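Side-chain contacts in alpha-L-rhamnosidase (Aspergillus terreus, PDB 6GSZ), which probably hydrolyses terminal non-reducing alpha-L-rhamnose residues in alpha-L-rhamnosides, acting as a glycosidase: residues V564-D567 / D572-T575; W578-D583 / T655-A660; V601-L606 / K642-S647; L661-D666 / S676-L681. All coordinates share one frame; numbering follows the deposited sequence. Where two conformers were deposited one is given.

Contact 1: residues V564-D567 / D572-T575; sequences VRND and DRST
Val-564 and Asp-572 meet through both backbone and side chain. Asp-572 N donates to Val-564 O at 2.9 Å. Alongside this bond the two side chains run in the same direction, and Val-564 CG1 rests 3.7 Å from Asp-572 CB. CG1 reaches that place because it lies anti to the backbone nitrogen, while CG2 turns away from the carbonyl carbon. A water then joins the two chain segments a second time, donating to Arg-565 O and to Asp-572 OD2, 2.7 Å from each. Further along, Asn-566 ND2 stands over the rim of one guanidinium face of Arg-573, 3.5 Å from NE; the amide and guanidinium planes are 52° apart, which makes this oblique packing and not a flat stack. All of this belongs to the loop between helices 545-562 and 598-619 of the six-hairpin glycosidase domain. What positions Asp-572 is its own turn, a type I beta turn from Asp-572 to Thr-575 combined with an Asx turn. Its OD1 accepts from Ser-574 N at 2.7 Å and from Ser-574 OG at 2.6 Å, so two donors fix the rotation of the carboxylate and leave OD2 for the water. Thr-575 OG1 donates to Asp-572 O at 2.7 Å, nearly in line with the carbonyl, and reinforces a weak backbone bond from Thr-575 N. Farther out, Asn-566 OD1 accepts from Val-568 N, and Arg-573 NH1 donates to Trp-571 O.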
# COMPACT_ATOMS: atom_id res chain seq x y z
N VAL A 564 7.68 -26.38 7.27
CA VAL A 564 7.83 -27.57 8.09
C VAL A 564 7.23 -28.74 7.29
O VAL A 564 6.08 -28.74 6.96
CB VAL A 564 7.11 -27.41 9.45
CG1 VAL A 564 7.19 -28.65 10.32
CG2 VAL A 564 7.67 -26.24 10.20
N ARG A 565 8.04 -29.77 7.05
CA ARG A 565 7.70 -30.79 6.08
C ARG A 565 7.51 -32.17 6.73
O ARG A 565 8.09 -32.49 7.77
CB ARG A 565 8.77 -30.93 5.01
CG ARG A 565 8.91 -29.66 4.18
CD ARG A 565 10.01 -29.72 3.19
NE ARG A 565 10.25 -28.44 2.56
CZ ARG A 565 10.06 -28.15 1.28
NH1 ARG A 565 9.46 -29.01 0.46
NH2 ARG A 565 10.48 -26.98 0.82
N ASN A 566 6.69 -32.98 6.05
CA ASN A 566 6.55 -34.40 6.34
C ASN A 566 7.70 -35.18 5.66
O ASN A 566 8.62 -34.58 5.05
CB ASN A 566 5.14 -34.91 6.01
CG ASN A 566 4.87 -35.13 4.54
OD1 ASN A 566 5.72 -34.82 3.70
ND2 ASN A 566 3.66 -35.63 4.23
N ASP A 567 7.66 -36.51 5.80
CA ASP A 567 8.76 -37.35 5.35
C ASP A 567 8.95 -37.31 3.82
O ASP A 567 10.01 -37.66 3.38
CB ASP A 567 8.54 -38.80 5.78
CG ASP A 567 7.21 -39.44 5.33
OD1 ASP A 567 6.34 -38.74 4.70
OD2 ASP A 567 7.02 -40.65 5.62
N ASP A 572 4.00 -30.77 6.89
CA ASP A 572 3.73 -31.55 8.09
C ASP A 572 2.24 -31.39 8.44
O ASP A 572 1.72 -30.27 8.52
CB ASP A 572 4.65 -31.07 9.21
CG ASP A 572 4.44 -31.69 10.58
OD1 ASP A 572 3.28 -31.93 10.96
OD2 ASP A 572 5.44 -31.86 11.24
N ARG A 573 1.54 -32.52 8.58
CA ARG A 573 0.08 -32.52 8.72
C ARG A 573 -0.36 -32.26 10.18
O ARG A 573 -1.55 -32.41 10.47
CB ARG A 573 -0.54 -33.79 8.14
CG ARG A 573 -0.59 -33.81 6.61
CD ARG A 573 0.65 -34.33 5.96
NE ARG A 573 0.30 -34.69 4.58
CZ ARG A 573 0.36 -33.87 3.53
NH1 ARG A 573 0.78 -32.62 3.67
NH2 ARG A 573 0.01 -34.33 2.32
N SER A 574 0.57 -31.88 11.07
CA SER A 574 0.20 -31.48 12.42
C SER A 574 0.28 -29.96 12.59
O SER A 574 0.08 -29.45 13.71
CB SER A 574 1.06 -32.18 13.41
OG SER A 574 2.40 -31.70 13.42
N THR A 575 0.56 -29.22 11.52
CA THR A 575 0.72 -27.79 11.63
C THR A 575 -0.61 -27.02 11.56
O THR A 575 -1.50 -27.33 10.83
CB THR A 575 1.62 -27.25 10.51
OG1 THR A 575 1.19 -27.69 9.22
CG2 THR A 575 3.06 -27.65 10.71
O HOH W 1 7.95 -32.30 10.46

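Contact 2: residues W578-D583 / T655-A660; sequences WADWLD and TQTGLA. With BGC (beta-D-glucopyranose), chain B.
The backbones of Asp-580 and Thr-657 approach to 7.6 Å between CA atoms, where Asp-580, the centre of an inverse gamma turn and the first residue of a type II beta turn, faces the first turn of helix 656-664. This joins a loop lining the glucose-binding pocket of the six-hairpin glycosidase domain to the start of a helix behind it. The two side chains come from opposite directions, and Thr-657 OG1 donates to Asp-580 OD2 at 2.7 Å, arriving from above the carboxylate, 53° out of its plane. OG1 is placed for this by a chi1 of -65°, opposite the carbonyl carbon. The buried carboxylate thus takes four hydrogen bonds: OD2 from Thr-657 OG1 and Gly-695 N, OD1 from Ala-697 N and Gly-698 N. The helix start is capped by Thr-655, whose OG1 accepts from Gly-658 N at 2.9 Å. On the other side of the loop, Trp-578 and Trp-581 line the pocket of the bound glucose: Trp-578 CE3 stands over one face of the Trp-581 indole, and glucose O4 lies over a face of each ring. Trp-581 CZ2 touches the glucose C6 at 3.5 Å.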
# COMPACT_ATOMS: atom_id res chain seq x y z
N TRP A 578 -3.96 -21.39 8.28
CA TRP A 578 -5.06 -20.51 7.88
C TRP A 578 -5.80 -21.06 6.65
O TRP A 578 -7.06 -21.13 6.61
CB TRP A 578 -4.54 -19.10 7.56
CG TRP A 578 -3.77 -18.43 8.67
CD1 TRP A 578 -2.42 -18.22 8.74
CD2 TRP A 578 -4.32 -17.91 9.89
NE1 TRP A 578 -2.10 -17.63 9.94
CE2 TRP A 578 -3.25 -17.39 10.62
CE3 TRP A 578 -5.61 -17.81 10.40
CZ2 TRP A 578 -3.43 -16.78 11.86
CZ3 TRP A 578 -5.79 -17.21 11.63
CH2 TRP A 578 -4.72 -16.70 12.34
N ALA A 579 -5.00 -21.46 5.65
CA ALA A 579 -5.48 -22.08 4.38
C ALA A 579 -6.63 -21.26 3.80
O ALA A 579 -6.48 -20.05 3.62
CB ALA A 579 -5.78 -23.55 4.59
N ASP A 580 -7.74 -21.91 3.38
CA ASP A 580 -8.79 -21.17 2.67
C ASP A 580 -9.72 -20.45 3.64
O ASP A 580 -10.93 -20.69 3.70
CB ASP A 580 -9.57 -22.06 1.69
CG ASP A 580 -10.28 -21.27 0.60
OD1 ASP A 580 -9.82 -20.14 0.24
OD2 ASP A 580 -11.33 -21.77 0.11
N TRP A 581 -9.13 -19.45 4.31
CA TRP A 581 -9.77 -18.62 5.31
C TRP A 581 -11.01 -17.93 4.74
O TRP A 581 -10.96 -17.38 3.66
CB TRP A 581 -8.70 -17.61 5.75
CG TRP A 581 -9.06 -16.69 6.88
CD1 TRP A 581 -9.35 -15.35 6.77
CD2 TRP A 581 -9.16 -17.02 8.27
NE1 TRP A 581 -9.61 -14.84 8.02
CE2 TRP A 581 -9.49 -15.83 8.95
CE3 TRP A 581 -8.95 -18.20 9.01
CZ2 TRP A 581 -9.62 -15.78 10.34
CZ3 TRP A 581 -9.13 -18.15 10.39
CH2 TRP A 581 -9.44 -16.96 11.03
N LEU A 582 -12.12 -17.94 5.49
CA LEU A 582 -13.33 -17.18 5.17
C LEU A 582 -14.01 -17.73 3.91
O LEU A 582 -14.74 -17.02 3.26
CB LEU A 582 -13.02 -15.67 5.10
CG LEU A 582 -12.96 -14.97 6.46
CD1 LEU A 582 -12.50 -13.53 6.31
CD2 LEU A 582 -14.30 -15.06 7.16
N ASP A 583 -13.84 -19.03 3.67
CA ASP A 583 -14.76 -19.80 2.80
C ASP A 583 -16.16 -19.37 3.22
O ASP A 583 -16.43 -19.34 4.42
CB ASP A 583 -14.49 -21.30 3.01
CG ASP A 583 -15.40 -22.29 2.31
OD1 ASP A 583 -16.57 -21.93 2.02
OD2 ASP A 583 -14.92 -23.42 2.10
N THR A 655 -14.34 -28.88 -4.55
CA THR A 655 -14.80 -27.56 -4.17
C THR A 655 -14.16 -26.54 -5.11
O THR A 655 -13.24 -26.86 -5.88
CB THR A 655 -14.37 -27.25 -2.74
OG1 THR A 655 -12.93 -27.29 -2.66
CG2 THR A 655 -14.97 -28.22 -1.75
N GLN A 656 -14.67 -25.32 -5.09
CA GLN A 656 -14.12 -24.29 -5.93
C GLN A 656 -12.62 -24.16 -5.68
O GLN A 656 -11.84 -24.10 -6.64
CB GLN A 656 -14.88 -22.99 -5.78
CG GLN A 656 -16.29 -23.05 -6.35
CD GLN A 656 -17.00 -21.73 -6.31
OE1 GLN A 656 -16.38 -20.66 -6.34
NE2 GLN A 656 -18.33 -21.80 -6.22
N THR A 657 -12.21 -24.03 -4.41
CA THR A 657 -10.77 -23.90 -4.13
C THR A 657 -10.00 -25.20 -4.42
O THR A 657 -8.87 -25.16 -4.94
CB THR A 657 -10.55 -23.43 -2.69
OG1 THR A 657 -11.11 -22.12 -2.60
CG2 THR A 657 -9.10 -23.41 -2.29
N GLY A 658 -10.59 -26.34 -4.04
CA GLY A 658 -9.93 -27.62 -4.21
C GLY A 658 -9.61 -27.98 -5.67
O GLY A 658 -8.59 -28.63 -5.92
N LEU A 659 -10.45 -27.49 -6.59
CA LEU A 659 -10.19 -27.63 -8.01
C LEU A 659 -9.34 -26.47 -8.53
O LEU A 659 -8.47 -26.66 -9.36
CB LEU A 659 -11.52 -27.72 -8.76
CG LEU A 659 -12.21 -29.07 -8.63
CD1 LEU A 659 -13.70 -28.90 -8.83
CD2 LEU A 659 -11.62 -30.07 -9.60
N ALA A 660 -9.64 -25.23 -8.13
CA ALA A 660 -8.97 -24.08 -8.76
C ALA A 660 -7.45 -24.13 -8.52
O ALA A 660 -6.64 -23.82 -9.40
CB ALA A 660 -9.54 -22.78 -8.25
C2 BGC B . -6.63 -10.94 8.17
C3 BGC B . -6.37 -12.41 7.95
C4 BGC B . -6.07 -13.25 9.18
C5 BGC B . -7.12 -12.92 10.12
C6 BGC B . -6.85 -13.80 11.32
C1 BGC B . -7.62 -10.77 9.31
O1 BGC B . -7.95 -9.40 9.41
O2 BGC B . -7.42 -10.43 7.13
O3 BGC B . -5.23 -12.50 7.28
O4 BGC B . -5.96 -14.68 8.99
O5 BGC B . -7.23 -11.50 10.47
O6 BGC B . -7.77 -13.42 12.36

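Contact 3: residues V601-L606 / K642-S647; sequences VSDAYL and KAWITS. With NAG (2-acetamido-2-deoxy-beta-D-glucopyranose), chain G.
One direct hydrogen bond carries this contact: Trp-644 NE1 donates to Asp-603 OD2 over 2.8 Å. The N-H...O angle is 171°, and the oxygen lies in the plane of the indole, so the ring meets the acid with its edge. OD2 is met on its anti side, not far out of the carboxylate plane, and the two planes are inclined by 52°. With chi1 of Asp-603 at -73°, the carboxylate is swung clear of its own carbonyl carbon and across toward the indole. The bond ties the second turn of helix 598-619 to the last turn of helix 623-644, within the six-hairpin glycosidase domain. A further hydrogen bond reaches the other oxygen, since Asp-603 OD1 accepts from the backbone N of Trp-571.

The electrostatic part comes from the loop before helix 598-619: Arg-573 NH2 makes a salt bridge with the same OD2 that receives the indole. Packing holds the indole from other directions, since Ala-643 CB sits 3.6 Å above one face, toward the rim, and the ring of Phe-640 meets it.

Beyond the helix end, at Thr-646 and Ser-647, the chain reaches the N-acetylglucosamine of glycosylated Asn-648. Thr-646 OG1 lies 3.0 Å from the sugar's O7. The approach of Ser-647 OG to O7 belongs to one of two conformers and is doubtful.

A buried carboxylate that receives an indole N-H, a backbone N-H and a guanidinium is probably kept ionised, its negative charge shared among donors from one loop and one helix.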
# COMPACT_ATOMS: atom_id res chain seq x y z
N VAL A 601 -4.71 -27.49 0.48
CA VAL A 601 -4.46 -26.08 0.16
C VAL A 601 -2.98 -25.74 0.37
O VAL A 601 -2.33 -25.12 -0.49
CB VAL A 601 -5.37 -25.14 0.98
CG1 VAL A 601 -4.98 -23.68 0.85
CG2 VAL A 601 -6.82 -25.30 0.59
N SER A 602 -2.45 -26.12 1.53
CA SER A 602 -1.08 -25.79 1.88
C SER A 602 -0.06 -26.40 0.90
O SER A 602 0.92 -25.77 0.52
CB SER A 602 -0.80 -26.21 3.32
OG SER A 602 -1.57 -25.46 4.26
N ASP A 603 -0.28 -27.67 0.57
CA ASP A 603 0.63 -28.35 -0.34
C ASP A 603 0.58 -27.74 -1.73
O ASP A 603 1.65 -27.62 -2.39
CB ASP A 603 0.28 -29.83 -0.42
CG ASP A 603 0.66 -30.64 0.82
OD1 ASP A 603 1.44 -30.12 1.67
OD2 ASP A 603 0.18 -31.81 0.92
N ALA A 604 -0.62 -27.31 -2.15
CA ALA A 604 -0.73 -26.63 -3.46
C ALA A 604 0.14 -25.36 -3.45
O ALA A 604 0.91 -25.13 -4.40
CB ALA A 604 -2.15 -26.32 -3.79
N TYR A 605 0.03 -24.57 -2.36
CA TYR A 605 0.82 -23.37 -2.26
C TYR A 605 2.34 -23.62 -2.08
O TYR A 605 3.17 -22.81 -2.53
CB TYR A 605 0.28 -22.43 -1.18
CG TYR A 605 -0.79 -21.51 -1.68
CD1 TYR A 605 -2.12 -21.90 -1.74
CD2 TYR A 605 -0.46 -20.24 -2.15
CE1 TYR A 605 -3.12 -21.04 -2.19
CE2 TYR A 605 -1.45 -19.38 -2.62
CZ TYR A 605 -2.78 -19.78 -2.64
OH TYR A 605 -3.75 -18.91 -3.12
N LEU A 606 2.70 -24.76 -1.46
CA LEU A 606 4.11 -25.17 -1.39
C LEU A 606 4.65 -25.41 -2.81
O LEU A 606 5.75 -24.96 -3.13
CB LEU A 606 4.26 -26.42 -0.51
CG LEU A 606 5.54 -27.22 -0.69
CD1 LEU A 606 6.77 -26.41 -0.34
CD2 LEU A 606 5.50 -28.52 0.10
N LYS A 642 -0.29 -38.08 -5.30
CA LYS A 642 -0.51 -39.23 -4.44
C LYS A 642 -1.41 -38.89 -3.26
O LYS A 642 -2.24 -39.70 -2.86
CB LYS A 642 0.83 -39.80 -3.94
CG LYS A 642 1.63 -40.52 -5.01
CD LYS A 642 3.09 -40.71 -4.68
CE LYS A 642 3.34 -41.67 -3.53
NZ LYS A 642 4.80 -41.86 -3.35
N ALA A 643 -1.20 -37.70 -2.68
CA ALA A 643 -1.92 -37.33 -1.48
C ALA A 643 -3.38 -36.90 -1.75
O ALA A 643 -4.27 -37.20 -0.94
CB ALA A 643 -1.17 -36.24 -0.76
N TRP A 644 -3.63 -36.17 -2.86
CA TRP A 644 -4.83 -35.37 -3.01
C TRP A 644 -5.64 -35.63 -4.28
O TRP A 644 -6.75 -35.11 -4.39
CB TRP A 644 -4.48 -33.87 -2.93
CG TRP A 644 -3.79 -33.51 -1.65
CD1 TRP A 644 -2.54 -33.01 -1.53
CD2 TRP A 644 -4.30 -33.65 -0.30
NE1 TRP A 644 -2.23 -32.78 -0.22
CE2 TRP A 644 -3.27 -33.20 0.56
CE3 TRP A 644 -5.48 -34.14 0.28
CZ2 TRP A 644 -3.41 -33.16 1.95
CZ3 TRP A 644 -5.62 -34.09 1.65
CH2 TRP A 644 -4.58 -33.66 2.47
N ILE A 645 -5.11 -36.39 -5.23
CA ILE A 645 -5.79 -36.62 -6.51
C ILE A 645 -5.96 -38.13 -6.70
O ILE A 645 -4.97 -38.88 -6.65
CB ILE A 645 -5.04 -36.00 -7.70
CG1 ILE A 645 -4.69 -34.54 -7.46
CG2 ILE A 645 -5.90 -36.15 -8.94
CD1 ILE A 645 -4.07 -33.82 -8.61
N THR A 646 -7.20 -38.57 -6.91
CA THR A 646 -7.43 -40.01 -7.15
C THR A 646 -6.86 -40.39 -8.51
O THR A 646 -6.60 -39.53 -9.34
CB THR A 646 -8.93 -40.35 -7.12
OG1 THR A 646 -9.59 -39.75 -8.23
CG2 THR A 646 -9.59 -39.88 -5.85
N SER A 647 -6.74 -41.70 -8.74
CA SER A 647 -6.16 -42.20 -9.98
C SER A 647 -6.89 -41.65 -11.20
O SER A 647 -6.23 -41.32 -12.20
CB SER A 647 -6.12 -43.70 -9.99
OG SER A 647 -7.43 -44.23 -9.95
C1 NAG G . -13.37 -41.82 -9.94
C2 NAG G . -12.70 -41.93 -8.51
C3 NAG G . -13.73 -41.58 -7.39
C4 NAG G . -14.67 -40.43 -7.74
C5 NAG G . -15.27 -40.64 -9.12
C6 NAG G . -16.09 -39.46 -9.59
C7 NAG G . -10.69 -43.45 -8.55
C8 NAG G . -10.06 -44.75 -8.13
N2 NAG G . -12.02 -43.24 -8.27
O3 NAG G . -13.16 -41.11 -6.17
O4 NAG G . -15.66 -40.24 -6.70
O5 NAG G . -14.21 -40.72 -10.06
O6 NAG G . -16.70 -39.81 -10.85
O7 NAG G . -9.99 -42.64 -9.09

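Contact 4: residues L661-D666 / S676-L681; sequences LPLYFD and SAAKRL. With CA (calcium ion), chain Q; MAN (alpha-D-mannopyranose), chain C.
Leu-663 sets its two methyls against helix 671-687, and the two prongs divide the work. CD1 lies 3.8 Å from Ala-678 CA and 3.9 Å from Leu-681 CD2, while CD2 rests 4.0 Å from Ala-677 CB. A chi1 of -74° sets CG opposite the carbonyl carbon and carries the fork out from its own helix. Leu-681 answers with the other arrangement, CG anti to the backbone N (chi1 175°), which brings its CD2 up beside CD1. The methyl side chains of Ala-677 and Ala-678 let the fork come down close to the opposing backbone. This is plain apolar packing between consecutive helices, 656-664 and 671-687, of the six-hairpin glycosidase domain; Phe-668, from the connection between them, also touches Leu-663 and Ala-677. Helix 656-664 ends in a Schellman motif at Asp-666, which has positive phi, and the carbonyl of this residue binds a calcium ion, with Asp-666 O 2.3 Å from the metal. An attached glycan supplies mannose O2 and O3, at 2.4 Å and 2.3 Å from the calcium, and four waters, one of them more distant, make up the rest of the ligands. One of these waters donates to Phe-665 O at 2.9 Å, linking the metal to the helix end a second time.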
# COMPACT_ATOMS: atom_id res chain seq x y z
N LEU A 661 -7.03 -24.50 -7.30
CA LEU A 661 -5.58 -24.48 -7.02
C LEU A 661 -4.78 -25.44 -7.91
O LEU A 661 -3.79 -24.99 -8.52
CB LEU A 661 -5.30 -24.68 -5.53
CG LEU A 661 -5.91 -23.65 -4.60
CD1 LEU A 661 -5.53 -23.96 -3.16
CD2 LEU A 661 -5.47 -22.24 -4.98
N PRO A 662 -5.10 -26.75 -7.97
CA PRO A 662 -4.33 -27.60 -8.86
C PRO A 662 -4.48 -27.24 -10.36
O PRO A 662 -3.56 -27.48 -11.10
CB PRO A 662 -4.83 -29.01 -8.52
CG PRO A 662 -6.24 -28.77 -8.03
CD PRO A 662 -6.13 -27.51 -7.21
N LEU A 663 -5.59 -26.63 -10.76
CA LEU A 663 -5.72 -26.14 -12.11
C LEU A 663 -4.77 -24.98 -12.37
O LEU A 663 -4.03 -24.97 -13.36
CB LEU A 663 -7.17 -25.74 -12.40
CG LEU A 663 -8.13 -26.92 -12.56
CD1 LEU A 663 -9.58 -26.42 -12.58
CD2 LEU A 663 -7.82 -27.70 -13.83
N TYR A 664 -4.74 -23.98 -11.49
CA TYR A 664 -3.90 -22.81 -11.75
C TYR A 664 -2.42 -23.16 -11.61
O TYR A 664 -1.55 -22.60 -12.33
CB TYR A 664 -4.25 -21.67 -10.78
CG TYR A 664 -3.73 -20.35 -11.24
CD1 TYR A 664 -4.28 -19.73 -12.34
CD2 TYR A 664 -2.63 -19.77 -10.64
CE1 TYR A 664 -3.76 -18.54 -12.82
CE2 TYR A 664 -2.09 -18.58 -11.10
CZ TYR A 664 -2.69 -17.95 -12.19
OH TYR A 664 -2.20 -16.80 -12.70
N PHE A 665 -2.10 -24.06 -10.66
CA PHE A 665 -0.73 -24.44 -10.36
C PHE A 665 -0.22 -25.61 -11.23
O PHE A 665 0.93 -26.03 -11.08
CB PHE A 665 -0.56 -24.73 -8.87
CG PHE A 665 -0.85 -23.59 -7.91
CD1 PHE A 665 -0.77 -22.25 -8.28
CD2 PHE A 665 -1.23 -23.88 -6.62
CE1 PHE A 665 -1.03 -21.24 -7.37
CE2 PHE A 665 -1.51 -22.88 -5.71
CZ PHE A 665 -1.42 -21.57 -6.10
N ASP A 666 -1.09 -26.12 -12.11
CA ASP A 666 -0.73 -27.16 -13.13
C ASP A 666 -0.23 -28.44 -12.44
O ASP A 666 0.85 -28.97 -12.73
CB ASP A 666 0.28 -26.61 -14.15
CG ASP A 666 -0.23 -25.49 -15.01
OD1 ASP A 666 -1.34 -25.64 -15.59
OD2 ASP A 666 0.49 -24.48 -15.15
N SER A 676 -10.64 -32.07 -17.77
CA SER A 676 -11.81 -32.69 -17.14
C SER A 676 -12.13 -31.96 -15.83
O SER A 676 -13.29 -31.68 -15.56
CB SER A 676 -11.60 -34.18 -16.89
OG SER A 676 -11.54 -34.86 -18.13
N ALA A 677 -11.09 -31.68 -15.03
CA ALA A 677 -11.26 -30.96 -13.74
C ALA A 677 -11.85 -29.55 -13.97
O ALA A 677 -12.74 -29.09 -13.22
CB ALA A 677 -9.95 -30.95 -13.03
N ALA A 678 -11.38 -28.86 -15.00
CA ALA A 678 -11.93 -27.50 -15.35
C ALA A 678 -13.43 -27.58 -15.63
O ALA A 678 -14.21 -26.74 -15.20
CB ALA A 678 -11.18 -26.84 -16.48
N LYS A 679 -13.85 -28.59 -16.41
CA LYS A 679 -15.29 -28.73 -16.67
C LYS A 679 -16.07 -29.06 -15.37
O LYS A 679 -17.21 -28.58 -15.20
CB LYS A 679 -15.52 -29.76 -17.78
CG LYS A 679 -15.00 -29.37 -19.15
CD LYS A 679 -15.72 -28.19 -19.72
CE LYS A 679 -15.34 -27.88 -21.15
NZ LYS A 679 -16.05 -26.64 -21.57
N ARG A 680 -15.49 -29.85 -14.47
CA ARG A 680 -16.16 -30.13 -13.20
C ARG A 680 -16.24 -28.87 -12.34
O ARG A 680 -17.26 -28.67 -11.67
CB ARG A 680 -15.45 -31.22 -12.41
CG ARG A 680 -15.52 -32.58 -13.08
CD ARG A 680 -15.26 -33.73 -12.13
NE ARG A 680 -14.02 -33.61 -11.38
CZ ARG A 680 -12.80 -33.85 -11.82
NH1 ARG A 680 -12.62 -34.34 -13.05
NH2 ARG A 680 -11.77 -33.58 -11.03
N LEU A 681 -15.21 -28.02 -12.40
CA LEU A 681 -15.23 -26.74 -11.66
C LEU A 681 -16.42 -25.89 -12.14
O LEU A 681 -17.22 -25.33 -11.34
CB LEU A 681 -13.89 -26.01 -11.81
CG LEU A 681 -13.86 -24.61 -11.18
CD1 LEU A 681 -14.24 -24.59 -9.68
CD2 LEU A 681 -12.45 -24.00 -11.36
CA CA Q . 3.04 -29.33 -13.43
C1 MAN C . 2.81 -28.72 -17.96
C2 MAN C . 3.42 -29.11 -16.59
C3 MAN C . 2.96 -30.57 -16.33
C4 MAN C . 1.44 -30.78 -16.54
C5 MAN C . 1.00 -30.25 -17.91
C6 MAN C . -0.50 -30.43 -18.19
O2 MAN C . 3.17 -28.15 -15.48
O3 MAN C . 3.41 -31.00 -15.01
O4 MAN C . 1.04 -32.16 -16.51
O5 MAN C . 1.38 -28.88 -17.99
O6 MAN C . -1.31 -29.98 -17.10
O HOH W 2 3.11 -27.16 -12.62
O HOH W 3 5.31 -28.64 -14.06
O HOH W 4 4.26 -30.12 -11.98
O HOH W 5 1.60 -31.66 -13.11

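In the fold
From the N terminus, contact 1 comes first and closes a loop of four residues after helix 545-562. Contact 2 opens a few residues on and closes a 71-residue loop, running from the loop that lines the glucose pocket to the start of helix 656-664. Nested inside it is contact 3, which closes 35 residues and pairs helix 598-619 with the end of helix 623-644. Contact 4 follows in series, spanning nine residues between helices 656-664 and 671-687. Contacts 2 and 4 share helix 656-664, while Val-601 packs on Ala-579 and Leu-661, joining contact 3 to both; the Arg-573 to Asp-603 salt bridge joins contact 1 to contact 3. All four lie within the six-hairpin glycosidase domain.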